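Local coordinates for protein R.Ecl18kI (Enterobacter cloacae, PDB 2GB7) that recognises the double-stranded DNA sequence 5'-CCNGG-3', flipping nucleotides out of the helix, and cuts before the first cytosine as a type II restriction endonuclease, at residues 12-21 with 67-78. The protein carries 1 engineered substitution. Numbering follows the deposited sequence.
Sequences LISKERKSHF and FEKEFTTRMLSY. With nucleotides of chain A.
Phe21 meets both Phe67 and Phe71 in edge-to-face stacks. The edge of Phe67 points at the face of Phe21, with CE2 of Phe67 over the ring centre and the planes at 86°. Phe21 in turn drives its own edge, led by CE2, against the face of Phe71, the centroids 5.0 Å apart. On the opposite face of Phe71 lies CG of Met75, so this ring is held between a phenyl edge and a methionine chain. Phe71 reaches across because its CG lies anti to the backbone N (chi1 176°); the ring edge then meets Ile13 O, and CE1 comes 3.7 Å from Glu16 CB.

Further along, Met75 is bent at both chi2 and chi3, its SD lying 3.9 Å from Glu16 CG and its methyl against Leu12 CG. Leu12 sets CD2 squarely over the Tyr78 ring, a CH-pi contact 3.6 Å from CD2 to the centroid.

The guanidinium of Arg17 presents one face to Phe71 CE2, tilted against the ring rather than stacked flat on it, with Arg17 NH1 3.8 Å from that carbon. Ser111 and Asn112 of helix 102-134 bind NH2, while Arg17 CD packs 3.5 Å from OP1 of DC9 of chain A. The polar end of Glu68 is held in a salt bridge by Arg116 on the same long helix.

No hydrogen bond joins the two segments; side-chain packing carries an antiparallel helix pair, its axes at 145°, that closes on an aromatic cluster of three phenylalanines, with Arg17 of the first helix packed on the DNA phosphates.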
loop_
_atom_site.group_PDB
_atom_site.type_symbol
_atom_site.label_atom_id
_atom_site.label_comp_id
_atom_site.label_asym_id
_atom_site.label_seq_id
_atom_site.Cartn_x
_atom_site.Cartn_y
_atom_site.Cartn_z
ATOM N N LEU F 12 -2.590 24.676 5.429
ATOM C CA LEU F 12 -3.475 25.348 4.499
ATOM C C LEU F 12 -4.087 24.358 3.490
ATOM O O LEU F 12 -5.284 24.414 3.225
ATOM C CB LEU F 12 -2.722 26.479 3.789
ATOM C CG LEU F 12 -3.380 27.175 2.599
ATOM C CD1 LEU F 12 -4.628 27.952 3.006
ATOM C CD2 LEU F 12 -2.364 28.081 1.928
ATOM N N ILE F 13 -3.263 23.461 2.947
ATOM C CA ILE F 13 -3.712 22.509 1.917
ATOM C C ILE F 13 -4.832 21.629 2.484
ATOM O O ILE F 13 -5.861 21.433 1.845
ATOM C CB ILE F 13 -2.537 21.633 1.361
ATOM C CG1 ILE F 13 -1.553 22.455 0.523
ATOM C CG2 ILE F 13 -3.059 20.463 0.510
ATOM C CD1 ILE F 13 -0.236 21.743 0.287
ATOM N N SER F 14 -4.626 21.152 3.705
ATOM C CA SER F 14 -5.622 20.332 4.401
ATOM C C SER F 14 -6.909 21.095 4.703
ATOM O O SER F 14 -8.001 20.557 4.531
ATOM C CB SER F 14 -5.021 19.781 5.689
ATOM O OG SER F 14 -4.079 18.779 5.379
ATOM N N LYS F 15 -6.772 22.347 5.130
ATOM C CA LYS F 15 -7.915 23.207 5.409
ATOM C C LYS F 15 -8.722 23.433 4.138
ATOM O O LYS F 15 -9.946 23.297 4.136
ATOM C CB LYS F 15 -7.445 24.541 6.003
ATOM C CG LYS F 15 -8.559 25.482 6.472
ATOM C CD LYS F 15 -7.952 26.758 7.038
ATOM C CE LYS F 15 -8.976 27.884 7.171
ATOM N NZ LYS F 15 -9.603 27.973 8.533
ATOM N N GLU F 16 -8.016 23.735 3.055
ATOM C CA GLU F 16 -8.631 24.042 1.774
ATOM C C GLU F 16 -9.253 22.824 1.139
ATOM O O GLU F 16 -10.306 22.939 0.540
ATOM C CB GLU F 16 -7.615 24.640 0.802
ATOM C CG GLU F 16 -7.130 26.039 1.208
ATOM C CD GLU F 16 -8.153 27.137 0.964
ATOM O OE1 GLU F 16 -7.946 28.256 1.499
ATOM O OE2 GLU F 16 -9.139 26.918 0.223
ATOM N N ARG F 17 -8.588 21.677 1.246
ATOM C CA ARG F 17 -9.131 20.435 0.687
ATOM C C ARG F 17 -10.455 20.076 1.345
ATOM O O ARG F 17 -11.413 19.711 0.659
ATOM C CB ARG F 17 -8.145 19.275 0.833
ATOM C CG ARG F 17 -8.505 18.088 -0.069
ATOM C CD ARG F 17 -7.565 16.897 0.090
ATOM N NE ARG F 17 -6.164 17.263 -0.085
ATOM C CZ ARG F 17 -5.556 17.381 -1.259
ATOM N NH1 ARG F 17 -6.243 17.215 -2.391
ATOM N NH2 ARG F 17 -4.265 17.726 -1.295
ATOM N N LYS F 18 -10.495 20.151 2.671
ATOM C CA LYS F 18 -11.716 19.874 3.426
ATOM C C LYS F 18 -12.854 20.818 3.030
ATOM O O LYS F 18 -14.005 20.382 2.899
ATOM C CB LYS F 18 -11.456 19.968 4.927
ATOM C CG LYS F 18 -12.643 19.626 5.792
ATOM C CD LYS F 18 -12.371 19.936 7.244
ATOM C CE LYS F 18 -13.192 21.123 7.716
ATOM N NZ LYS F 18 -12.892 21.448 9.147
ATOM N N SER F 19 -12.522 22.092 2.832
ATOM C CA SER F 19 -13.508 23.124 2.543
ATOM C C SER F 19 -14.092 23.027 1.158
ATOM O O SER F 19 -15.228 23.449 0.945
ATOM C CB SER F 19 -12.887 24.518 2.661
ATOM O OG SER F 19 -12.419 24.740 3.966
ATOM N N HIS F 20 -13.306 22.536 0.207
ATOM C CA HIS F 20 -13.683 22.653 -1.192
ATOM C C HIS F 20 -14.044 21.384 -1.926
ATOM O O HIS F 20 -14.691 21.447 -2.967
ATOM C CB HIS F 20 -12.597 23.366 -1.969
ATOM C CG HIS F 20 -12.536 24.824 -1.664
ATOM N ND1 HIS F 20 -13.506 25.710 -2.084
ATOM C CD2 HIS F 20 -11.645 25.546 -0.950
ATOM C CE1 HIS F 20 -13.203 26.920 -1.652
ATOM N NE2 HIS F 20 -12.086 26.844 -0.954
ATOM N N PHE F 21 -13.614 20.245 -1.402
ATOM C CA PHE F 21 -13.953 18.969 -2.021
ATOM C C PHE F 21 -15.070 18.312 -1.269
ATOM O O PHE F 21 -14.992 18.163 -0.050
ATOM C CB PHE F 21 -12.759 18.025 -1.997
ATOM C CG PHE F 21 -11.688 18.397 -2.939
ATOM C CD1 PHE F 21 -11.645 17.854 -4.211
ATOM C CD2 PHE F 21 -10.715 19.321 -2.563
ATOM C CE1 PHE F 21 -10.633 18.210 -5.097
ATOM C CE2 PHE F 21 -9.720 19.669 -3.425
ATOM C CZ PHE F 21 -9.667 19.120 -4.696
ATOM N N PHE F 67 -11.278 19.843 -11.224
ATOM C CA PHE F 67 -11.380 20.531 -9.952
ATOM C C PHE F 67 -10.071 20.410 -9.165
ATOM O O PHE F 67 -9.598 21.388 -8.601
ATOM C CB PHE F 67 -12.547 19.975 -9.148
ATOM C CG PHE F 67 -12.888 20.781 -7.934
ATOM C CD1 PHE F 67 -13.765 21.858 -8.021
ATOM C CD2 PHE F 67 -12.352 20.439 -6.691
ATOM C CE1 PHE F 67 -14.088 22.609 -6.888
ATOM C CE2 PHE F 67 -12.658 21.183 -5.547
ATOM C CZ PHE F 67 -13.517 22.265 -5.642
ATOM N N GLU F 68 -9.501 19.209 -9.135
ATOM C CA GLU F 68 -8.214 18.993 -8.488
ATOM C C GLU F 68 -7.106 19.808 -9.171
ATOM O O GLU F 68 -6.219 20.356 -8.493
ATOM C CB GLU F 68 -7.847 17.508 -8.489
ATOM C CG GLU F 68 -6.616 17.223 -7.611
ATOM C CD GLU F 68 -5.788 16.063 -8.089
ATOM O OE1 GLU F 68 -5.398 16.032 -9.275
ATOM O OE2 GLU F 68 -5.488 15.196 -7.259
ATOM N N LYS F 69 -7.149 19.874 -10.503
ATOM C CA LYS F 69 -6.169 20.684 -11.248
ATOM C C LYS F 69 -6.244 22.157 -10.853
ATOM O O LYS F 69 -5.206 22.804 -10.602
ATOM C CB LYS F 69 -6.327 20.516 -12.766
ATOM C CG LYS F 69 -5.144 21.099 -13.575
ATOM C CD LYS F 69 -5.462 21.244 -15.046
ATOM C CE LYS F 69 -5.398 19.908 -15.794
ATOM N NZ LYS F 69 -5.606 20.096 -17.271
ATOM N N GLU F 70 -7.464 22.692 -10.811
ATOM C CA GLU F 70 -7.704 24.073 -10.388
ATOM C C GLU F 70 -7.308 24.313 -8.921
ATOM O O GLU F 70 -6.768 25.372 -8.573
ATOM C CB GLU F 70 -9.141 24.564 -10.698
ATOM C CG GLU F 70 -10.310 23.697 -10.179
ATOM C CD GLU F 70 -11.695 24.264 -10.569
ATOM N N PHE F 71 -7.544 23.313 -8.079
ATOM C CA PHE F 71 -7.100 23.356 -6.692
ATOM C C PHE F 71 -5.579 23.451 -6.576
ATOM O O PHE F 71 -5.039 24.301 -5.860
ATOM C CB PHE F 71 -7.609 22.092 -5.983
ATOM C CG PHE F 71 -7.143 21.960 -4.577
ATOM C CD1 PHE F 71 -7.759 22.687 -3.554
ATOM C CD2 PHE F 71 -6.089 21.108 -4.262
ATOM C CE1 PHE F 71 -7.337 22.553 -2.237
ATOM C CE2 PHE F 71 -5.660 20.971 -2.954
ATOM C CZ PHE F 71 -6.297 21.681 -1.936
ATOM N N THR F 72 -4.879 22.601 -7.306
ATOM C CA THR F 72 -3.423 22.573 -7.268
ATOM C C THR F 72 -2.874 23.942 -7.666
ATOM O O THR F 72 -2.017 24.526 -6.982
ATOM C CB THR F 72 -2.915 21.485 -8.204
ATOM O OG1 THR F 72 -3.477 20.227 -7.786
ATOM C CG2 THR F 72 -1.385 21.420 -8.210
ATOM N N THR F 73 -3.384 24.467 -8.765
ATOM C CA THR F 73 -2.929 25.802 -9.222
ATOM C C THR F 73 -3.160 26.863 -8.148
ATOM O O THR F 73 -2.278 27.716 -7.896
ATOM C CB THR F 73 -3.655 26.176 -10.501
ATOM O OG1 THR F 73 -3.288 25.244 -11.527
ATOM C CG2 THR F 73 -3.305 27.603 -10.943
ATOM N N ARG F 74 -4.322 26.810 -7.505
ATOM C CA ARG F 74 -4.669 27.765 -6.460
ATOM C C ARG F 74 -3.745 27.647 -5.263
ATOM O O ARG F 74 -3.278 28.667 -4.742
ATOM C CB ARG F 74 -6.122 27.631 -6.034
ATOM C CG ARG F 74 -6.655 28.793 -5.222
ATOM C CD ARG F 74 -8.176 28.848 -5.244
ATOM N NE ARG F 74 -8.700 28.940 -6.609
ATOM C CZ ARG F 74 -9.193 27.924 -7.325
ATOM N NH1 ARG F 74 -9.282 26.677 -6.829
ATOM N NH2 ARG F 74 -9.620 28.168 -8.558
ATOM N N MET F 75 -3.467 26.416 -4.852
ATOM C CA MET F 75 -2.539 26.192 -3.753
ATOM C C MET F 75 -1.176 26.753 -4.086
ATOM O O MET F 75 -0.582 27.452 -3.277
ATOM C CB MET F 75 -2.460 24.705 -3.377
ATOM C CG MET F 75 -3.755 24.193 -2.788
ATOM S SD MET F 75 -4.399 25.188 -1.429
ATOM C CE MET F 75 -3.095 25.046 -0.234
ATOM N N LEU F 76 -0.691 26.470 -5.288
ATOM C CA LEU F 76 0.626 26.950 -5.692
ATOM C C LEU F 76 0.704 28.472 -5.703
ATOM O O LEU F 76 1.770 29.052 -5.502
ATOM C CB LEU F 76 0.993 26.407 -7.074
ATOM C CG LEU F 76 1.376 24.928 -7.152
ATOM C CD1 LEU F 76 1.567 24.475 -8.609
ATOM C CD2 LEU F 76 2.632 24.647 -6.331
ATOM N N SER F 77 -0.417 29.137 -5.927
ATOM C CA SER F 77 -0.330 30.595 -6.071
ATOM C C SER F 77 -0.107 31.310 -4.711
ATOM O O SER F 77 0.357 32.462 -4.656
ATOM C CB SER F 77 -1.514 31.100 -6.892
ATOM O OG SER F 77 -1.585 30.352 -8.104
ATOM N N TYR F 78 -0.359 30.584 -3.619
ATOM C CA TYR F 78 -0.034 31.042 -2.259
ATOM C C TYR F 78 1.464 31.154 -1.955
ATOM O O TYR F 78 1.852 31.691 -0.910
ATOM C CB TYR F 78 -0.629 30.092 -1.234
ATOM C CG TYR F 78 -2.068 30.334 -0.880
ATOM C CD1 TYR F 78 -3.076 29.594 -1.488
ATOM C CD2 TYR F 78 -2.426 31.275 0.094
ATOM C CE1 TYR F 78 -4.408 29.777 -1.153
ATOM C CE2 TYR F 78 -3.761 31.473 0.439
ATOM C CZ TYR F 78 -4.748 30.708 -0.194
ATOM O OH TYR F 78 -6.075 30.873 0.115
ATOM P P DC A 9 -8.786 13.702 1.758
ATOM O OP1 DC A 9 -9.312 13.937 0.392
ATOM O OP2 DC A 9 -8.755 14.817 2.737
ATOM O "O5'" DC A 9 -9.600 12.483 2.379
ATOM C "C5'" DC A 9 -9.884 11.340 1.577
ATOM C "C4'" DC A 9 -10.678 10.321 2.359
ATOM O "O4'" DC A 9 -9.827 9.706 3.353
ATOM C "C3'" DC A 9 -11.888 10.872 3.113
ATOM O "O3'" DC A 9 -12.927 9.892 3.133
ATOM C "C2'" DC A 9 -11.372 11.001 4.536
ATOM C "C1'" DC A 9 -10.434 9.808 4.626
ATOM N N1 DC A 9 -9.363 9.920 5.627
ATOM C C2 DC A 9 -8.896 8.753 6.242
ATOM O O2 DC A 9 -9.397 7.663 5.919
ATOM N N3 DC A 9 -7.912 8.842 7.166
ATOM C C4 DC A 9 -7.398 10.034 7.480
ATOM N N4 DC A 9 -6.430 10.078 8.396
ATOM C C5 DC A 9 -7.855 11.236 6.868
ATOM C C6 DC A 9 -8.829 11.135 5.956
#